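PDB 5XEI: chromosome partition protein Smc from Pyrococcus yayanosii, which is probably required for chromosome condensation and partitioning, and carries ATP-hydrolysing head domains that long coiled coils separate from a hinge. Local coordinates for residues D147-I152 and G424-T429; L404-K409 and K416-M421. One frame throughout, in Å; residues are numbered along the deposited sequence.

How the interactions relate
Both interactions belong to the ATPase head, and both are partly buried. Interaction 1 contains the first part of helix 424-440, set against the short helix 147-152, and its chemistry is mostly apolar: two isoleucines against an alanine and the methylenes of a lysine. Interaction 2 is a beta hairpin, held by backbone hydrogen bonds, that packs on the same helix through Ala408, Ile418 and Met421. One face is apolar around these residues and Ile406, with Lys416 at its edge paired to Glu425; the other is charged. After strand 416-417 a short 3-10 segment and a loop lead into helix 424-440, where Thr429 packs on Met421. Interaction 2 is nested within the chain loop closed by interaction 1.

Interaction 1: residues D147-I152 and G424-T429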
ATOM      1  N   ASP A 147     -24.475   9.783 -21.049  1.00 75.96           N
ATOM      2  CA  ASP A 147     -23.612   9.925 -19.877  1.00 71.89           C
ATOM      3  C   ASP A 147     -24.252  10.824 -18.819  1.00 76.10           C
ATOM      4  O   ASP A 147     -24.142  10.539 -17.619  1.00 77.05           O
ATOM      5  CB  ASP A 147     -22.238  10.464 -20.280  1.00 62.36           C
ATOM      6  CG  ASP A 147     -21.239   9.358 -20.582  1.00 69.25           C
ATOM      7  OD1 ASP A 147     -20.801   8.680 -19.621  1.00 76.46           O
ATOM      8  OD2 ASP A 147     -20.865   9.181 -21.769  1.00 69.17           O
ATOM      9  N   ILE A 148     -24.921  11.910 -19.237  1.00 72.51           N
ATOM     10  CA  ILE A 148     -25.583  12.790 -18.269  1.00 71.47           C
ATOM     11  C   ILE A 148     -26.618  12.015 -17.467  1.00 72.96           C
ATOM     12  O   ILE A 148     -26.715  12.158 -16.244  1.00 71.73           O
ATOM     13  CB  ILE A 148     -26.232  13.997 -18.970  1.00 63.48           C
ATOM     14  CG1 ILE A 148     -25.186  14.847 -19.676  1.00 52.10           C
ATOM     15  CG2 ILE A 148     -27.012  14.833 -17.963  1.00 62.92           C
ATOM     16  CD1 ILE A 148     -25.779  16.037 -20.375  1.00 50.59           C
ATOM     17  N   THR A 149     -27.411  11.190 -18.143  1.00 70.94           N
ATOM     18  CA  THR A 149     -28.388  10.385 -17.426  1.00 76.55           C
ATOM     19  C   THR A 149     -27.705   9.357 -16.529  1.00 74.71           C
ATOM     20  O   THR A 149     -28.150   9.123 -15.402  1.00 77.06           O
ATOM     21  CB  THR A 149     -29.340   9.720 -18.421  1.00 79.81           C
ATOM     22  OG1 THR A 149     -30.071  10.739 -19.130  1.00 65.53           O
ATOM     23  CG2 THR A 149     -30.305   8.771 -17.696  1.00 77.19           C
ATOM     24  N   LYS A 150     -26.608   8.751 -16.996  1.00 72.26           N
ATOM     25  CA  LYS A 150     -25.858   7.835 -16.140  1.00 71.62           C
ATOM     26  C   LYS A 150     -25.310   8.546 -14.912  1.00 78.97           C
ATOM     27  O   LYS A 150     -25.235   7.955 -13.826  1.00 79.52           O
ATOM     28  CB  LYS A 150     -24.711   7.192 -16.920  1.00 69.01           C
ATOM     29  CG  LYS A 150     -25.184   6.305 -18.048  1.00 75.43           C
ATOM     30  CD  LYS A 150     -24.449   4.976 -18.092  1.00 75.38           C
ATOM     31  CE  LYS A 150     -25.111   4.051 -19.110  1.00 86.61           C
ATOM     32  NZ  LYS A 150     -25.575   4.797 -20.332  1.00 81.30           N
ATOM     33  N   PHE A 151     -24.919   9.811 -15.072  1.00 75.60           N
ATOM     34  CA  PHE A 151     -24.313  10.582 -13.996  1.00 76.21           C
ATOM     35  C   PHE A 151     -25.348  11.028 -12.968  1.00 80.97           C
ATOM     36  O   PHE A 151     -25.003  11.275 -11.800  1.00 77.79           O
ATOM     37  CB  PHE A 151     -23.586  11.782 -14.606  1.00 73.32           C
ATOM     38  CG  PHE A 151     -23.238  12.862 -13.618  1.00 73.99           C
ATOM     39  CD1 PHE A 151     -23.956  14.041 -13.582  1.00 64.97           C
ATOM     40  CD2 PHE A 151     -22.189  12.695 -12.730  1.00 77.45           C
ATOM     41  CE1 PHE A 151     -23.630  15.034 -12.684  1.00 63.94           C
ATOM     42  CE2 PHE A 151     -21.867  13.686 -11.825  1.00 70.30           C
ATOM     43  CZ  PHE A 151     -22.585  14.854 -11.805  1.00 60.23           C
ATOM     44  N   ILE A 152     -26.611  11.121 -13.392  1.00 80.92           N
ATOM     45  CA  ILE A 152     -27.711  11.556 -12.538  1.00 76.48           C
ATOM     46  C   ILE A 152     -28.211  10.404 -11.672  1.00 77.95           C
ATOM     47  O   ILE A 152     -28.491  10.582 -10.481  1.00 78.66           O
ATOM     48  CB  ILE A 152     -28.825  12.137 -13.429  1.00 74.47           C
ATOM     49  CG1 ILE A 152     -28.325  13.392 -14.150  1.00 69.29           C
ATOM     50  CG2 ILE A 152     -30.100  12.387 -12.643  1.00 69.10           C
ATOM     51  CD1 ILE A 152     -27.669  14.434 -13.284  1.00 70.51           C
ATOM     52  N   GLY A 424     -33.495  19.962 -18.927  1.00 69.41           N
ATOM     53  CA  GLY A 424     -32.161  20.507 -19.102  1.00 62.77           C
ATOM     54  C   GLY A 424     -31.529  21.016 -17.821  1.00 62.99           C
ATOM     55  O   GLY A 424     -30.366  21.428 -17.846  1.00 67.52           O
ATOM     56  N   GLU A 425     -32.267  21.021 -16.711  1.00 63.34           N
ATOM     57  CA  GLU A 425     -31.657  21.320 -15.419  1.00 71.39           C
ATOM     58  C   GLU A 425     -30.633  20.258 -15.053  1.00 66.23           C
ATOM     59  O   GLU A 425     -29.535  20.561 -14.562  1.00 61.67           O
ATOM     60  CB  GLU A 425     -32.743  21.408 -14.348  1.00 75.73           C
ATOM     61  CG  GLU A 425     -32.227  21.569 -12.929  1.00 73.57           C
ATOM     62  CD  GLU A 425     -33.201  21.012 -11.901  1.00 78.19           C
ATOM     63  OE1 GLU A 425     -34.287  20.526 -12.311  1.00 71.67           O
ATOM     64  OE2 GLU A 425     -32.879  21.067 -10.687  1.00 80.37           O
ATOM     65  N   LYS A 426     -30.996  19.001 -15.265  1.00 64.22           N
ATOM     66  CA  LYS A 426     -30.079  17.880 -15.200  1.00 61.73           C
ATOM     67  C   LYS A 426     -28.788  18.167 -15.968  1.00 53.00           C
ATOM     68  O   LYS A 426     -27.695  17.836 -15.506  1.00 52.17           O
ATOM     69  CB  LYS A 426     -30.822  16.655 -15.728  1.00 63.52           C
ATOM     70  CG  LYS A 426     -30.001  15.469 -16.084  1.00 63.78           C
ATOM     71  CD  LYS A 426     -30.906  14.243 -16.234  1.00 72.50           C
ATOM     72  CE  LYS A 426     -31.499  14.111 -17.636  1.00 73.38           C
ATOM     73  NZ  LYS A 426     -32.720  13.249 -17.626  1.00 69.18           N
ATOM     74  N   ALA A 427     -28.886  18.819 -17.120  1.00 49.91           N
ATOM     75  CA  ALA A 427     -27.691  19.003 -17.936  1.00 53.47           C
ATOM     76  C   ALA A 427     -26.848  20.163 -17.423  1.00 54.69           C
ATOM     77  O   ALA A 427     -25.626  20.041 -17.290  1.00 52.18           O
ATOM     78  CB  ALA A 427     -28.066  19.221 -19.407  1.00 50.03           C
ATOM     79  N   LEU A 428     -27.490  21.302 -17.137  1.00 57.73           N
ATOM     80  CA  LEU A 428     -26.766  22.455 -16.609  1.00 53.21           C
ATOM     81  C   LEU A 428     -26.072  22.133 -15.296  1.00 52.92           C
ATOM     82  O   LEU A 428     -24.985  22.650 -15.017  1.00 49.25           O
ATOM     83  CB  LEU A 428     -27.718  23.631 -16.416  1.00 55.35           C
ATOM     84  CG  LEU A 428     -28.179  24.297 -17.708  1.00 55.77           C
ATOM     85  CD1 LEU A 428     -29.034  25.482 -17.388  1.00 47.93           C
ATOM     86  CD2 LEU A 428     -26.982  24.701 -18.554  1.00 58.83           C
ATOM     87  N   THR A 429     -26.689  21.286 -14.479  1.00 52.40           N
ATOM     88  CA  THR A 429     -26.058  20.860 -13.245  1.00 49.08           C
ATOM     89  C   THR A 429     -24.840  19.999 -13.526  1.00 48.27           C
ATOM     90  O   THR A 429     -23.753  20.255 -12.997  1.00 48.52           O
ATOM     91  CB  THR A 429     -27.077  20.116 -12.393  1.00 49.04           C
ATOM     92  OG1 THR A 429     -27.917  21.079 -11.758  1.00 48.48           O
ATOM     93  CG2 THR A 429     -26.398  19.254 -11.338  1.00 46.72           C
TER
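Lys426 lays the aliphatic part of its side chain across Ile148 and Ile152, two residues one helical turn apart. Its CG is 3.3 Å from Ile152 CG1 and 3.6 Å from Ile148 CG2, so the first methylenes of the lysine meet both branched side chains. Lys426 CD continues over Ile152, 3.4 Å from Ile152 CG1. Beside this, Ile148 CD1 reaches the methyl of Ala427, with 4.0 Å between Ile148 CD1 and Ala427 CB; a small residue suits this place because it lets the longer isoleucine approach the helix. Isoleucines in turn give the short helix a broad apolar flank, while a lysine can cover that flank with carbon and still bring its ammonium group to a polar partner at the end of the chain.

Helix 424-440 is the signature helix of an ABC-type ATPase, opening within the SGGEK sequence common in SMC heads, and 147-152 follows the segment that probably corresponds to the Q-loop. Their local axes cross at 84°, 10.0 Å apart, so the meeting is confined to about one turn of each.

The shape of Lys426 explains its double role. CG lies anti to the backbone N (chi1 165°), which sends the chain toward the isoleucines, and a bend at chi3 (86°) then turns the end toward Thr149. Lys426 NZ is 3.9 Å from Thr149 OG1, too far for a hydrogen bond, and its polar partner is instead the carbonyl oxygen of Ser422, through a weak bond. With an alanine here, the isoleucines would probably lose the methylenes that cover them, and the weak bond to Ser422 O would go.

Farther out, Leu428 packs against helices 321-383 and 457-470. On the short helix, Asp147 OD2 accepts a hydrogen bond from Leu144 N, and Phe151 makes a cation-pi contact with Arg159.

Interaction 2: residues L404-K409 and K416-M421; sequences LEIEAK and KRIEAM
Ile406 and Ile418 pack against each other on the buried side of an antiparallel beta hairpin, its 404-409 strand central and its 416-417 strand at the edge of a three-stranded sheet. Ile418 CG2 lies over Ile406, 3.4 Å from Ile406 CB, and the side chains cross at about a right angle. On the same side Ala408 CB faces Met421 CE at 4.1 Å; branched and small residues fill this interior, with Arg159 touching both isoleucines. Ala408 and Lys416 form the hydrogen-bonded pair, Ala408 N to Lys416 O at 3.0 Å and Lys416 N to Ala408 O at 3.1 Å; just past the strand, Ile418 N bonds to Ile406 O at 3.2 Å.

The other face is charged and more exposed. Glu407 and Arg417, a non-hydrogen-bonded pair, meet CG to CG, long residues whose methylenes cover the backbone. Arg417, bent at chi2 and chi3, turns its guanidinium edge to Glu405; Arg417 NH2 also has Glu419 OE2 at 3.4 Å, well out of the guanidinium plane, so charges alone attract. Glu405 OE2 takes two bonds: Arg417 NE at 2.7 Å from above the carboxylate plane, Arg417 NH2 at 2.6 Å on its syn lone pair.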
ATOM      1  N   LEU A 404     -21.143  11.300  -1.599  1.00 60.13           N
ATOM      2  CA  LEU A 404     -21.089  12.729  -1.872  1.00 58.47           C
ATOM      3  C   LEU A 404     -22.269  13.058  -2.777  1.00 58.26           C
ATOM      4  O   LEU A 404     -22.335  12.568  -3.906  1.00 60.27           O
ATOM      5  CB  LEU A 404     -19.762  13.094  -2.520  1.00 54.31           C
ATOM      6  CG  LEU A 404     -19.657  14.442  -3.228  1.00 60.93           C
ATOM      7  CD1 LEU A 404     -19.493  15.554  -2.202  1.00 56.27           C
ATOM      8  CD2 LEU A 404     -18.503  14.434  -4.223  1.00 54.94           C
ATOM      9  N   GLU A 405     -23.202  13.862  -2.289  1.00 53.99           N
ATOM     10  CA  GLU A 405     -24.393  14.146  -3.061  1.00 55.69           C
ATOM     11  C   GLU A 405     -24.408  15.596  -3.506  1.00 53.56           C
ATOM     12  O   GLU A 405     -23.616  16.421  -3.043  1.00 51.15           O
ATOM     13  CB  GLU A 405     -25.650  13.835  -2.258  1.00 61.56           C
ATOM     14  CG  GLU A 405     -26.837  13.552  -3.154  1.00 64.64           C
ATOM     15  CD  GLU A 405     -27.794  12.627  -2.478  1.00 80.91           C
ATOM     16  OE1 GLU A 405     -27.392  12.026  -1.451  1.00 80.54           O
ATOM     17  OE2 GLU A 405     -28.934  12.493  -2.964  1.00 87.97           O
ATOM     18  N   ILE A 406     -25.343  15.886  -4.413  1.00 57.74           N
ATOM     19  CA  ILE A 406     -25.560  17.217  -4.962  1.00 52.41           C
ATOM     20  C   ILE A 406     -26.995  17.651  -4.701  1.00 55.96           C
ATOM     21  O   ILE A 406     -27.923  16.834  -4.757  1.00 54.00           O
ATOM     22  CB  ILE A 406     -25.287  17.247  -6.469  1.00 46.34           C
ATOM     23  CG1 ILE A 406     -23.923  16.673  -6.765  1.00 50.68           C
ATOM     24  CG2 ILE A 406     -25.335  18.655  -6.977  1.00 50.67           C
ATOM     25  CD1 ILE A 406     -23.600  16.717  -8.230  1.00 48.16           C
ATOM     26  N   GLU A 407     -27.173  18.948  -4.437  1.00 52.95           N
ATOM     27  CA  GLU A 407     -28.487  19.570  -4.390  1.00 52.88           C
ATOM     28  C   GLU A 407     -28.434  20.909  -5.105  1.00 53.27           C
ATOM     29  O   GLU A 407     -27.463  21.654  -4.960  1.00 53.29           O
ATOM     30  CB  GLU A 407     -28.963  19.755  -2.958  1.00 46.68           C
ATOM     31  CG  GLU A 407     -29.384  18.455  -2.359  1.00 52.01           C
ATOM     32  CD  GLU A 407     -29.841  18.591  -0.928  1.00 62.09           C
ATOM     33  OE1 GLU A 407     -29.940  19.745  -0.445  1.00 64.12           O
ATOM     34  OE2 GLU A 407     -30.099  17.545  -0.282  1.00 61.76           O
ATOM     35  N   ALA A 408     -29.477  21.207  -5.879  1.00 50.45           N
ATOM     36  CA  ALA A 408     -29.533  22.424  -6.675  1.00 54.54           C
ATOM     37  C   ALA A 408     -30.851  23.133  -6.447  1.00 51.49           C
ATOM     38  O   ALA A 408     -31.877  22.497  -6.189  1.00 50.94           O
ATOM     39  CB  ALA A 408     -29.383  22.142  -8.172  1.00 51.28           C
ATOM     40  N   LYS A 409     -30.811  24.461  -6.552  1.00 51.39           N
ATOM     41  CA  LYS A 409     -32.018  25.286  -6.520  1.00 54.25           C
ATOM     42  C   LYS A 409     -31.985  26.280  -7.674  1.00 54.23           C
ATOM     43  O   LYS A 409     -31.227  27.266  -7.624  1.00 50.28           O
ATOM     44  CB  LYS A 409     -32.169  26.022  -5.204  1.00 48.87           C
ATOM     45  CG  LYS A 409     -33.516  26.677  -5.066  1.00 56.99           C
ATOM     46  CD  LYS A 409     -33.567  27.549  -3.825  1.00 59.27           C
ATOM     47  CE  LYS A 409     -34.955  28.070  -3.518  1.00 50.12           C
ATOM     48  NZ  LYS A 409     -35.511  28.853  -4.645  1.00 66.08           N
ATOM     49  N   LYS A 416     -33.878  20.336  -5.250  1.00 56.69           N
ATOM     50  CA  LYS A 416     -33.904  18.921  -5.575  1.00 62.72           C
ATOM     51  C   LYS A 416     -32.489  18.359  -5.546  1.00 59.80           C
ATOM     52  O   LYS A 416     -31.526  19.035  -5.922  1.00 56.06           O
ATOM     53  CB  LYS A 416     -34.510  18.660  -6.966  1.00 66.13           C
ATOM     54  CG  LYS A 416     -35.300  19.761  -7.523  1.00 60.14           C
ATOM     55  CD  LYS A 416     -35.661  19.519  -8.965  1.00 63.30           C
ATOM     56  CE  LYS A 416     -36.255  20.704  -9.550  1.00 81.80           C
ATOM     57  NZ  LYS A 416     -35.346  21.815  -9.729  1.00 77.65           N
ATOM     58  N   ARG A 417     -32.363  17.113  -5.114  1.00 59.04           N
ATOM     59  CA  ARG A 417     -31.068  16.477  -5.284  1.00 60.52           C
ATOM     60  C   ARG A 417     -30.941  15.935  -6.704  1.00 62.19           C
ATOM     61  O   ARG A 417     -31.929  15.822  -7.439  1.00 62.93           O
ATOM     62  CB  ARG A 417     -30.873  15.376  -4.254  1.00 57.83           C
ATOM     63  CG  ARG A 417     -31.359  15.770  -2.876  1.00 65.43           C
ATOM     64  CD  ARG A 417     -32.191  14.669  -2.268  1.00 67.72           C
ATOM     65  NE  ARG A 417     -31.391  13.475  -2.312  1.00 79.89           N
ATOM     66  CZ  ARG A 417     -31.902  12.261  -2.416  1.00 87.00           C
ATOM     67  NH1 ARG A 417     -33.222  12.107  -2.486  1.00 87.40           N
ATOM     68  NH2 ARG A 417     -31.099  11.201  -2.466  1.00 85.75           N
ATOM     69  N   ILE A 418     -29.700  15.607  -7.090  1.00 60.99           N
ATOM     70  CA  ILE A 418     -29.432  15.223  -8.476  1.00 63.76           C
ATOM     71  C   ILE A 418     -30.258  14.025  -8.899  1.00 60.88           C
ATOM     72  O   ILE A 418     -30.604  13.901 -10.074  1.00 62.63           O
ATOM     73  CB  ILE A 418     -27.927  14.980  -8.733  1.00 57.90           C
ATOM     74  CG1 ILE A 418     -27.273  14.187  -7.583  1.00 65.64           C
ATOM     75  CG2 ILE A 418     -27.227  16.300  -9.149  1.00 60.57           C
ATOM     76  CD1 ILE A 418     -27.659  12.732  -7.470  1.00 72.18           C
ATOM     77  N   GLU A 419     -30.581  13.126  -7.965  1.00 65.49           N
ATOM     78  CA  GLU A 419     -31.465  11.998  -8.261  1.00 67.66           C
ATOM     79  C   GLU A 419     -32.683  12.424  -9.073  1.00 69.07           C
ATOM     80  O   GLU A 419     -33.055  11.767 -10.054  1.00 69.08           O
ATOM     81  CB  GLU A 419     -31.932  11.355  -6.957  1.00 70.81           C
ATOM     82  CG  GLU A 419     -31.049  10.265  -6.437  1.00 75.38           C
ATOM     83  CD  GLU A 419     -29.625  10.723  -6.271  1.00 82.59           C
ATOM     84  OE1 GLU A 419     -28.783  10.307  -7.102  1.00 81.26           O
ATOM     85  OE2 GLU A 419     -29.359  11.519  -5.336  1.00 76.50           O
ATOM     86  N   ALA A 420     -33.313  13.525  -8.684  1.00 65.76           N
ATOM     87  CA  ALA A 420     -34.592  13.910  -9.246  1.00 70.80           C
ATOM     88  C   ALA A 420     -34.472  14.977 -10.320  1.00 70.26           C
ATOM     89  O   ALA A 420     -35.466  15.645 -10.613  1.00 76.45           O
ATOM     90  CB  ALA A 420     -35.522  14.390  -8.134  1.00 70.14           C
ATOM     91  N   MET A 421     -33.286  15.175 -10.901  1.00 65.25           N
ATOM     92  CA  MET A 421     -33.187  16.100 -12.024  1.00 68.77           C
ATOM     93  C   MET A 421     -33.721  15.431 -13.273  1.00 74.08           C
ATOM     94  O   MET A 421     -33.532  14.226 -13.475  1.00 76.07           O
ATOM     95  CB  MET A 421     -31.757  16.558 -12.289  1.00 67.37           C
ATOM     96  CG  MET A 421     -30.918  16.684 -11.074  1.00 71.01           C
ATOM     97  SD  MET A 421     -31.230  18.187 -10.176  1.00 72.36           S
ATOM     98  CE  MET A 421     -30.169  19.295 -11.054  1.00 60.19           C
TER